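Local atomic coordinates of putative uncharacterized protein (Pyrococcus abyssi virus 1, PDB entry 4HR1), a protein that is of unknown function but adopts a two-chain, almost wholly helical assembly and belongs to a bromodomain-like family. Residues V54-Y59 / K76-A81; K44-E49 / E86-Q91; A21-Y26 / V99-G104. All coordinates share one frame; numbering follows the deposited sequence.

Contact 1 of 3, residues V54-Y59 / K76-A81; sequences VNWDVY and KEIQKA
The indole of Trp56 meets Glu77 at its edge, where carboxylate atom OE2 lies in the ring plane, while one face of the ring carries atoms of its own segment: Asp57 CB stands 3.7 Å above the plane of the Trp56 ring, and Val54 O lies on that side too, both displaced toward the rim. Ring and carboxylate planes are 83° apart, close to perpendicular, and the two side chains run past each other in opposite directions. The polar link is Trp56 NE1 to Glu77 OE1, 3.0 Å long, with an N-H...O angle of only 121°; it is therefore weak. The same NE1 makes another weak bond to Ala53 O, so its one N-H is probably shared between two weakly held acceptors. The Trp56 torsion, with CG lying between the backbone N and the carbonyl carbon (chi1 56°), swings the indole across to helix 72-98.

Ile78 supplies the apolar half. Its CD1 approaches the benzo part of the indole obliquely, 3.4 Å from Trp56 CZ2, and the same methyl touches Val54 CG2 at 3.7 Å, the side chains of Val54 and Ile78 crossing at about a right angle. Val54 CG2 also rests against Ala81 CB, 3.9 Å away and one turn further along helix 72-98. One methyl of Ile78 thus fills the angle between Val54 and Trp56.

On helix 6-30, Val9 and Ile13 close over Val54. The OH of Tyr114 of the neighbouring subunit hydrogen-bonds to Val58 O. Helices 6-30 and 72-98 thus meet the junction of helix 34-54 with helix 56-63, packing at one end of a helical bundle that is consistent with a bromodomain-like family.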
loop_
_atom_site.group_PDB
_atom_site.type_symbol
_atom_site.label_atom_id
_atom_site.label_comp_id
_atom_site.label_asym_id
_atom_site.label_seq_id
_atom_site.Cartn_x
_atom_site.Cartn_y
_atom_site.Cartn_z
ATOM N N VAL B 54 -10.662 7.789 -0.416
ATOM C CA VAL B 54 -9.632 8.816 -0.300
ATOM C C VAL B 54 -8.619 8.858 -1.497
ATOM O O VAL B 54 -7.735 9.725 -1.535
ATOM C CB VAL B 54 -8.998 8.697 1.112
ATOM C CG1 VAL B 54 -7.666 7.965 1.113
ATOM C CG2 VAL B 54 -8.885 10.047 1.780
ATOM N N ASN B 55 -8.800 7.946 -2.486
ATOM C CA ASN B 55 -7.940 7.790 -3.665
ATOM C C ASN B 55 -7.916 8.969 -4.596
ATOM O O ASN B 55 -6.851 9.240 -5.164
ATOM C CB ASN B 55 -8.270 6.508 -4.457
ATOM C CG ASN B 55 -7.609 5.239 -3.943
ATOM O OD1 ASN B 55 -6.627 5.251 -3.161
ATOM N ND2 ASN B 55 -8.143 4.109 -4.387
ATOM N N TRP B 56 -9.077 9.657 -4.768
ATOM C CA TRP B 56 -9.265 10.826 -5.643
ATOM C C TRP B 56 -8.175 11.887 -5.421
ATOM O O TRP B 56 -7.754 12.529 -6.380
ATOM C CB TRP B 56 -10.680 11.449 -5.464
ATOM C CG TRP B 56 -10.982 11.823 -4.038
ATOM C CD1 TRP B 56 -11.575 11.033 -3.101
ATOM C CD2 TRP B 56 -10.601 13.031 -3.361
ATOM N NE1 TRP B 56 -11.553 11.654 -1.874
ATOM C CE2 TRP B 56 -10.933 12.869 -1.998
ATOM C CE3 TRP B 56 -9.997 14.235 -3.771
ATOM C CZ2 TRP B 56 -10.710 13.872 -1.047
ATOM C CZ3 TRP B 56 -9.691 15.188 -2.811
ATOM C CH2 TRP B 56 -10.074 15.016 -1.471
ATOM N N ASP B 57 -7.717 12.038 -4.161
ATOM C CA ASP B 57 -6.712 12.993 -3.704
ATOM C C ASP B 57 -5.308 12.748 -4.275
ATOM O O ASP B 57 -4.507 13.693 -4.337
ATOM C CB ASP B 57 -6.708 13.059 -2.159
ATOM C CG ASP B 57 -5.858 14.169 -1.552
ATOM O OD1 ASP B 57 -5.057 13.870 -0.628
ATOM O OD2 ASP B 57 -5.940 15.322 -2.045
ATOM N N VAL B 58 -5.003 11.490 -4.671
ATOM C CA VAL B 58 -3.716 11.126 -5.284
ATOM C C VAL B 58 -3.613 11.876 -6.612
ATOM O O VAL B 58 -2.655 12.626 -6.796
ATOM C CB VAL B 58 -3.453 9.592 -5.433
ATOM C CG1 VAL B 58 -2.149 9.324 -6.181
ATOM C CG2 VAL B 58 -3.419 8.905 -4.073
ATOM N N TYR B 59 -4.611 11.728 -7.498
ATOM C CA TYR B 59 -4.589 12.472 -8.751
ATOM C C TYR B 59 -4.878 13.974 -8.546
ATOM O O TYR B 59 -4.244 14.791 -9.220
ATOM C CB TYR B 59 -5.535 11.886 -9.789
ATOM C CG TYR B 59 -5.588 12.733 -11.038
ATOM C CD1 TYR B 59 -4.556 12.695 -11.973
ATOM C CD2 TYR B 59 -6.622 13.646 -11.243
ATOM C CE1 TYR B 59 -4.572 13.509 -13.102
ATOM C CE2 TYR B 59 -6.650 14.463 -12.370
ATOM C CZ TYR B 59 -5.622 14.389 -13.298
ATOM O OH TYR B 59 -5.649 15.175 -14.420
ATOM N N LYS B 76 -13.603 18.054 4.601
ATOM C CA LYS B 76 -14.480 17.364 5.555
ATOM C C LYS B 76 -14.386 15.834 5.356
ATOM O O LYS B 76 -14.165 15.110 6.327
ATOM C CB LYS B 76 -15.939 17.857 5.423
ATOM C CG LYS B 76 -16.279 19.123 6.216
ATOM C CD LYS B 76 -17.608 19.692 5.702
ATOM C CE LYS B 76 -18.341 20.580 6.680
ATOM N NZ LYS B 76 -19.815 20.584 6.423
ATOM N N GLU B 77 -14.481 15.375 4.091
ATOM C CA GLU B 77 -14.376 13.975 3.665
ATOM C C GLU B 77 -13.056 13.311 4.122
ATOM O O GLU B 77 -13.057 12.149 4.547
ATOM C CB GLU B 77 -14.517 13.906 2.143
ATOM C CG GLU B 77 -15.026 12.576 1.626
ATOM C CD GLU B 77 -14.001 11.783 0.839
ATOM O OE1 GLU B 77 -14.145 11.697 -0.403
ATOM O OE2 GLU B 77 -13.050 11.255 1.461
ATOM N N ILE B 78 -11.951 14.064 4.071
ATOM C CA ILE B 78 -10.607 13.630 4.456
ATOM C C ILE B 78 -10.437 13.565 5.973
ATOM O O ILE B 78 -9.731 12.685 6.463
ATOM C CB ILE B 78 -9.519 14.482 3.715
ATOM C CG1 ILE B 78 -8.499 13.608 3.014
ATOM C CG2 ILE B 78 -8.833 15.542 4.583
ATOM C CD1 ILE B 78 -8.553 13.770 1.619
ATOM N N GLN B 79 -11.074 14.509 6.706
ATOM C CA GLN B 79 -11.054 14.613 8.173
ATOM C C GLN B 79 -11.713 13.372 8.770
ATOM O O GLN B 79 -11.237 12.857 9.782
ATOM C CB GLN B 79 -11.810 15.868 8.631
ATOM C CG GLN B 79 -10.991 17.158 8.607
ATOM C CD GLN B 79 -11.594 18.252 9.485
ATOM O OE1 GLN B 79 -10.893 18.896 10.283
ATOM N NE2 GLN B 79 -12.898 18.514 9.355
ATOM N N LYS B 80 -12.798 12.901 8.107
ATOM C CA LYS B 80 -13.571 11.704 8.410
ATOM C C LYS B 80 -12.645 10.491 8.185
ATOM O O LYS B 80 -12.348 9.762 9.140
ATOM C CB LYS B 80 -14.794 11.590 7.468
ATOM C CG LYS B 80 -15.943 12.578 7.689
ATOM C CD LYS B 80 -17.140 12.158 6.821
ATOM C CE LYS B 80 -18.262 13.162 6.705
ATOM N NZ LYS B 80 -19.350 12.658 5.815
ATOM N N ALA B 81 -12.140 10.329 6.933
ATOM C CA ALA B 81 -11.227 9.252 6.541
ATOM C C ALA B 81 -10.011 9.099 7.465
ATOM O O ALA B 81 -9.694 7.979 7.844
ATOM C CB ALA B 81 -10.804 9.409 5.086
#

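Contact 2 of 3, residues K44-E49 / E86-Q91; sequences KERVDE and EDIKEQ
Arg46 NH1 and Asp87 OD2 form a salt bridge 2.8 Å long, joining helix 34-54 to helix 72-98. In this helical bundle the two helices are antiparallel neighbours: the axes of the short segments come within 10.5 Å and their directions differ by 164°. Asp87 OD2 sits at the edge of the guanidinium, near its plane, but the carboxylate itself is turned 69° against that plane, so a single oxygen makes the approach and the pair is not a two-pronged, coplanar one. Bends at chi2 and chi3 of Arg46 bring the guanidinium over to the partner helix, and Asp87, with CG anti to the backbone N (chi1 -180°), extends OD2 to meet it.

Gln91, one turn on from Asp87, lies beside the ion pair, its side chain crossing that of Arg46 at about a right angle. Its NE2 is 3.2 Å from Arg46 NH1, yet both atoms are donors and no hydrogen bond can be assigned between them.

Beneath these polar groups, Ile88 points toward helix 34-54. Its CD1 touches the aliphatic base of Arg46, 3.9 Å from Arg46 CB, and so the polar bridge and the apolar layer share the same arginine. Helix 6-30 closes the inner side, with Leu16 and Ile20 packed on Val47, while Ile50 adds to the surroundings of Ile88. On the side facing helix 6-30 the contact is branch to branch: Val47 CG2 meets Ile88 CG2 at 3.7 Å.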
loop_
_atom_site.group_PDB
_atom_site.type_symbol
_atom_site.label_atom_id
_atom_site.label_comp_id
_atom_site.label_asym_id
_atom_site.label_seq_id
_atom_site.Cartn_x
_atom_site.Cartn_y
_atom_site.Cartn_z
ATOM N N LYS B 44 -8.523 -5.856 6.722
ATOM C CA LYS B 44 -8.126 -5.651 5.330
ATOM C C LYS B 44 -9.287 -5.034 4.551
ATOM O O LYS B 44 -9.076 -4.081 3.794
ATOM C CB LYS B 44 -7.678 -6.994 4.701
ATOM C CG LYS B 44 -7.120 -6.907 3.269
ATOM C CD LYS B 44 -8.110 -7.437 2.251
ATOM C CE LYS B 44 -7.499 -7.568 0.885
ATOM N NZ LYS B 44 -8.472 -8.104 -0.104
ATOM N N GLU B 45 -10.510 -5.542 4.757
ATOM C CA GLU B 45 -11.676 -4.975 4.073
ATOM C C GLU B 45 -11.991 -3.524 4.489
ATOM O O GLU B 45 -12.459 -2.738 3.662
ATOM C CB GLU B 45 -12.900 -5.885 4.174
ATOM C CG GLU B 45 -13.212 -6.611 2.866
ATOM C CD GLU B 45 -13.254 -5.763 1.598
ATOM O OE1 GLU B 45 -12.465 -6.056 0.669
ATOM O OE2 GLU B 45 -14.047 -4.793 1.542
ATOM N N ARG B 46 -11.699 -3.177 5.763
ATOM C CA ARG B 46 -11.858 -1.833 6.315
ATOM C C ARG B 46 -10.840 -0.894 5.605
ATOM O O ARG B 46 -11.245 0.125 5.052
ATOM C CB ARG B 46 -11.665 -1.836 7.854
ATOM C CG ARG B 46 -12.806 -2.471 8.671
ATOM C CD ARG B 46 -13.830 -1.462 9.177
ATOM N NE ARG B 46 -13.334 -0.665 10.305
ATOM C CZ ARG B 46 -14.088 0.131 11.060
ATOM N NH1 ARG B 46 -13.547 0.815 12.058
ATOM N NH2 ARG B 46 -15.391 0.246 10.824
ATOM N N VAL B 47 -9.552 -1.292 5.543
ATOM C CA VAL B 47 -8.501 -0.547 4.836
ATOM C C VAL B 47 -8.870 -0.331 3.355
ATOM O O VAL B 47 -8.746 0.789 2.880
ATOM C CB VAL B 47 -7.097 -1.163 5.010
ATOM C CG1 VAL B 47 -6.024 -0.295 4.353
ATOM C CG2 VAL B 47 -6.778 -1.372 6.484
ATOM N N ASP B 48 -9.404 -1.354 2.660
ATOM C CA ASP B 48 -9.801 -1.200 1.256
ATOM C C ASP B 48 -11.009 -0.260 1.066
ATOM O O ASP B 48 -11.146 0.356 0.009
ATOM C CB ASP B 48 -10.055 -2.565 0.566
ATOM C CG ASP B 48 -8.929 -3.602 0.601
ATOM O OD1 ASP B 48 -9.222 -4.807 0.378
ATOM O OD2 ASP B 48 -7.755 -3.212 0.843
ATOM N N GLU B 49 -11.891 -0.175 2.070
ATOM C CA GLU B 49 -13.086 0.676 2.037
ATOM C C GLU B 49 -12.689 2.165 2.068
ATOM O O GLU B 49 -13.060 2.949 1.189
ATOM C CB GLU B 49 -13.978 0.374 3.250
ATOM C CG GLU B 49 -14.978 -0.748 3.067
ATOM C CD GLU B 49 -15.793 -1.010 4.319
ATOM O OE1 GLU B 49 -16.426 -0.054 4.827
ATOM O OE2 GLU B 49 -15.791 -2.167 4.801
ATOM N N GLU B 86 -7.270 5.974 11.811
ATOM C CA GLU B 86 -6.589 5.922 13.114
ATOM C C GLU B 86 -7.245 4.891 14.044
ATOM O O GLU B 86 -6.571 4.301 14.900
ATOM C CB GLU B 86 -6.427 7.313 13.744
ATOM C CG GLU B 86 -4.986 7.614 14.159
ATOM C CD GLU B 86 -3.902 7.574 13.084
ATOM O OE1 GLU B 86 -2.773 7.123 13.394
ATOM O OE2 GLU B 86 -4.171 8.006 11.938
ATOM N N ASP B 87 -8.543 4.620 13.790
ATOM C CA ASP B 87 -9.341 3.628 14.496
ATOM C C ASP B 87 -8.847 2.235 14.079
ATOM O O ASP B 87 -8.425 1.472 14.955
ATOM C CB ASP B 87 -10.846 3.845 14.231
ATOM C CG ASP B 87 -11.756 2.856 14.937
ATOM O OD1 ASP B 87 -11.676 2.754 16.181
ATOM O OD2 ASP B 87 -12.555 2.204 14.251
ATOM N N ILE B 88 -8.805 1.954 12.740
ATOM C CA ILE B 88 -8.243 0.732 12.126
ATOM C C ILE B 88 -6.803 0.481 12.653
ATOM O O ILE B 88 -6.469 -0.656 13.010
ATOM C CB ILE B 88 -8.289 0.753 10.572
ATOM C CG1 ILE B 88 -9.695 1.105 10.049
ATOM C CG2 ILE B 88 -7.814 -0.612 10.007
ATOM C CD1 ILE B 88 -9.769 1.483 8.605
ATOM N N LYS B 89 -5.992 1.545 12.787
ATOM C CA LYS B 89 -4.657 1.388 13.357
ATOM C C LYS B 89 -4.713 0.805 14.766
ATOM O O LYS B 89 -4.016 -0.166 15.026
ATOM C CB LYS B 89 -3.832 2.690 13.291
ATOM C CG LYS B 89 -2.415 2.530 13.821
ATOM C CD LYS B 89 -1.517 3.686 13.419
ATOM C CE LYS B 89 -0.125 3.497 13.989
ATOM N NZ LYS B 89 0.881 4.336 13.291
ATOM N N GLU B 90 -5.553 1.352 15.657
ATOM C CA GLU B 90 -5.665 0.821 17.020
ATOM C C GLU B 90 -6.275 -0.593 17.040
ATOM O O GLU B 90 -5.874 -1.410 17.874
ATOM C CB GLU B 90 -6.431 1.784 17.948
ATOM C CG GLU B 90 -5.543 2.443 18.996
ATOM C CD GLU B 90 -4.909 1.573 20.076
ATOM O OE1 GLU B 90 -3.686 1.716 20.303
ATOM O OE2 GLU B 90 -5.636 0.796 20.736
ATOM N N GLN B 91 -7.204 -0.892 16.085
ATOM C CA GLN B 91 -7.801 -2.221 15.955
ATOM C C GLN B 91 -6.738 -3.288 15.646
ATOM O O GLN B 91 -6.798 -4.382 16.220
ATOM C CB GLN B 91 -8.876 -2.218 14.882
ATOM C CG GLN B 91 -10.257 -1.843 15.417
ATOM C CD GLN B 91 -11.230 -1.570 14.308
ATOM O OE1 GLN B 91 -11.212 -2.199 13.252
ATOM N NE2 GLN B 91 -12.082 -0.595 14.505
#

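Contact 3 of 3, residues A21-Y26 / V99-G104; sequences AFLKGY and VGLAQG
Gly100 ends helix 72-98 with a positive phi of 83° and two backbone bonds back into the last helical turn, a Schellman motif that turns the chain toward Tyr26 of helix 6-30; the closest CA atoms across the contact are those of Tyr26 and Leu101, 8.0 Å apart. Tyr26 OH donates to Val99 O over 2.9 Å, with the donor tilted 32° out of the carbonyl plane. Through its hydroxyl Tyr26 thus holds Val99, the first residue beyond helix 72-98, while Val99 CG2 reaches the ring at CE2, 3.9 Å from that Tyr26 atom.

Leu101 covers one face of the same ring. With CG anti to the backbone N, Tyr26 lays its ring out over the loop, and Leu101 CG sits 3.7 Å from the Tyr26 ring centroid, 14° off the normal. This is a CH-pi contact over the face, with the two side chains running in opposite directions. The two methyls spread from there: Leu101 CD2 reaches Tyr26 CD1 at 3.7 Å, and CD1 is wedged between Phe22 and Leu23, whose CD2 lies 3.8 Å from Leu101 CD1.

Around this loop, Ile111 and Leu115 of helix 105-119 pack on Phe22, and Glu95 and Met96 of helix 72-98 on Leu23. Tyr59 of the neighbouring subunit meets the rings of Phe22 and Tyr26 edge-to-face and also packs on Leu101, placing the loop beside the subunit interface. Leu101 CD1 also meets the phenyl ring obliquely, 3.6 Å from Phe22 CE1.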
loop_
_atom_site.group_PDB
_atom_site.type_symbol
_atom_site.label_atom_id
_atom_site.label_comp_id
_atom_site.label_asym_id
_atom_site.label_seq_id
_atom_site.Cartn_x
_atom_site.Cartn_y
_atom_site.Cartn_z
ATOM N N ALA B 21 -0.155 -7.472 6.284
ATOM C CA ALA B 21 0.790 -8.369 5.626
ATOM C C ALA B 21 1.641 -9.042 6.686
ATOM O O ALA B 21 1.890 -10.240 6.615
ATOM C CB ALA B 21 1.666 -7.590 4.653
ATOM N N PHE B 22 2.026 -8.275 7.701
ATOM C CA PHE B 22 2.787 -8.757 8.835
ATOM C C PHE B 22 1.926 -9.758 9.656
ATOM O O PHE B 22 2.472 -10.746 10.143
ATOM C CB PHE B 22 3.252 -7.554 9.675
ATOM C CG PHE B 22 4.013 -7.859 10.944
ATOM C CD1 PHE B 22 3.365 -7.884 12.175
ATOM C CD2 PHE B 22 5.390 -8.059 10.920
ATOM C CE1 PHE B 22 4.070 -8.162 13.357
ATOM C CE2 PHE B 22 6.091 -8.344 12.100
ATOM C CZ PHE B 22 5.425 -8.387 13.315
ATOM N N LEU B 23 0.591 -9.510 9.798
ATOM C CA LEU B 23 -0.306 -10.399 10.565
ATOM C C LEU B 23 -0.549 -11.697 9.819
ATOM O O LEU B 23 -0.437 -12.758 10.414
ATOM C CB LEU B 23 -1.650 -9.732 10.955
ATOM C CG LEU B 23 -1.599 -8.656 12.035
ATOM C CD1 LEU B 23 -2.832 -7.798 11.978
ATOM C CD2 LEU B 23 -1.416 -9.259 13.425
ATOM N N LYS B 24 -0.837 -11.613 8.521
ATOM C CA LYS B 24 -1.015 -12.770 7.650
ATOM C C LYS B 24 0.286 -13.604 7.579
ATOM O O LYS B 24 0.232 -14.839 7.508
ATOM C CB LYS B 24 -1.439 -12.325 6.237
ATOM C CG LYS B 24 -2.860 -11.809 6.164
ATOM C CD LYS B 24 -3.381 -11.839 4.752
ATOM C CE LYS B 24 -4.763 -11.259 4.684
ATOM N NZ LYS B 24 -5.448 -11.621 3.414
ATOM N N GLY B 25 1.425 -12.906 7.623
ATOM C CA GLY B 25 2.762 -13.487 7.594
ATOM C C GLY B 25 3.050 -14.344 8.803
ATOM O O GLY B 25 3.584 -15.443 8.661
ATOM N N TYR B 26 2.692 -13.840 9.994
ATOM C CA TYR B 26 2.839 -14.520 11.283
ATOM C C TYR B 26 1.925 -15.751 11.373
ATOM O O TYR B 26 2.354 -16.799 11.851
ATOM C CB TYR B 26 2.507 -13.531 12.404
ATOM C CG TYR B 26 2.213 -14.137 13.759
ATOM C CD1 TYR B 26 3.238 -14.387 14.669
ATOM C CD2 TYR B 26 0.901 -14.359 14.178
ATOM C CE1 TYR B 26 2.966 -14.846 15.959
ATOM C CE2 TYR B 26 0.622 -14.863 15.448
ATOM C CZ TYR B 26 1.659 -15.090 16.341
ATOM O OH TYR B 26 1.397 -15.562 17.600
ATOM N N VAL B 99 -3.677 -12.043 19.056
ATOM C CA VAL B 99 -3.017 -13.196 18.432
ATOM C C VAL B 99 -1.700 -13.587 19.110
ATOM O O VAL B 99 -1.126 -14.609 18.755
ATOM C CB VAL B 99 -2.938 -13.151 16.883
ATOM C CG1 VAL B 99 -4.308 -12.891 16.283
ATOM C CG2 VAL B 99 -1.920 -12.127 16.396
ATOM N N GLY B 100 -1.267 -12.810 20.105
ATOM C CA GLY B 100 -0.064 -13.114 20.873
ATOM C C GLY B 100 1.266 -12.694 20.283
ATOM O O GLY B 100 2.310 -13.131 20.780
ATOM N N LEU B 101 1.246 -11.823 19.246
ATOM C CA LEU B 101 2.443 -11.286 18.588
ATOM C C LEU B 101 3.243 -10.372 19.523
ATOM O O LEU B 101 4.467 -10.283 19.408
ATOM C CB LEU B 101 2.058 -10.518 17.323
ATOM C CG LEU B 101 2.528 -11.119 16.034
ATOM C CD1 LEU B 101 1.821 -10.492 14.880
ATOM C CD2 LEU B 101 4.048 -11.008 15.894
ATOM N N ALA B 102 2.540 -9.702 20.452
ATOM C CA ALA B 102 3.111 -8.811 21.460
ATOM C C ALA B 102 2.432 -9.017 22.814
ATOM O O ALA B 102 1.301 -9.506 22.900
ATOM C CB ALA B 102 2.968 -7.359 21.018
ATOM N N GLN B 103 3.147 -8.638 23.863
ATOM C CA GLN B 103 2.708 -8.674 25.242
ATOM C C GLN B 103 3.121 -7.313 25.796
ATOM O O GLN B 103 4.321 -7.045 25.968
ATOM C CB GLN B 103 3.405 -9.820 25.987
ATOM C CG GLN B 103 2.593 -10.349 27.157
ATOM C CD GLN B 103 3.426 -11.067 28.194
ATOM O OE1 GLN B 103 3.391 -10.733 29.387
ATOM N NE2 GLN B 103 4.160 -12.095 27.775
ATOM N N GLY B 104 2.139 -6.432 25.951
ATOM C CA GLY B 104 2.350 -5.078 26.452
ATOM C C GLY B 104 2.661 -4.042 25.391
ATOM O O GLY B 104 2.760 -4.358 24.200
#

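Overall arrangement
The three contacts sample the bundle along its length. Contact 2 is the most central, about 6 Å from the chain's centre; contact 1 and contact 3 lie about 14 and 15 Å out, on opposite sides of it. Centres are about 15 Å apart for contacts 1 and 2, 16 Å for contacts 2 and 3, and 29 Å for contacts 1 and 3. None touches another: nearest atoms are about 5 Å apart between contact 2 and each outer contact, and about 17 Å between the outer two. Helix 72-98 serves contacts 1 and 2 and leads into the loop of contact 3. Across the subunit interface, segment 54-59 of one chain faces segment 21-26 of the other.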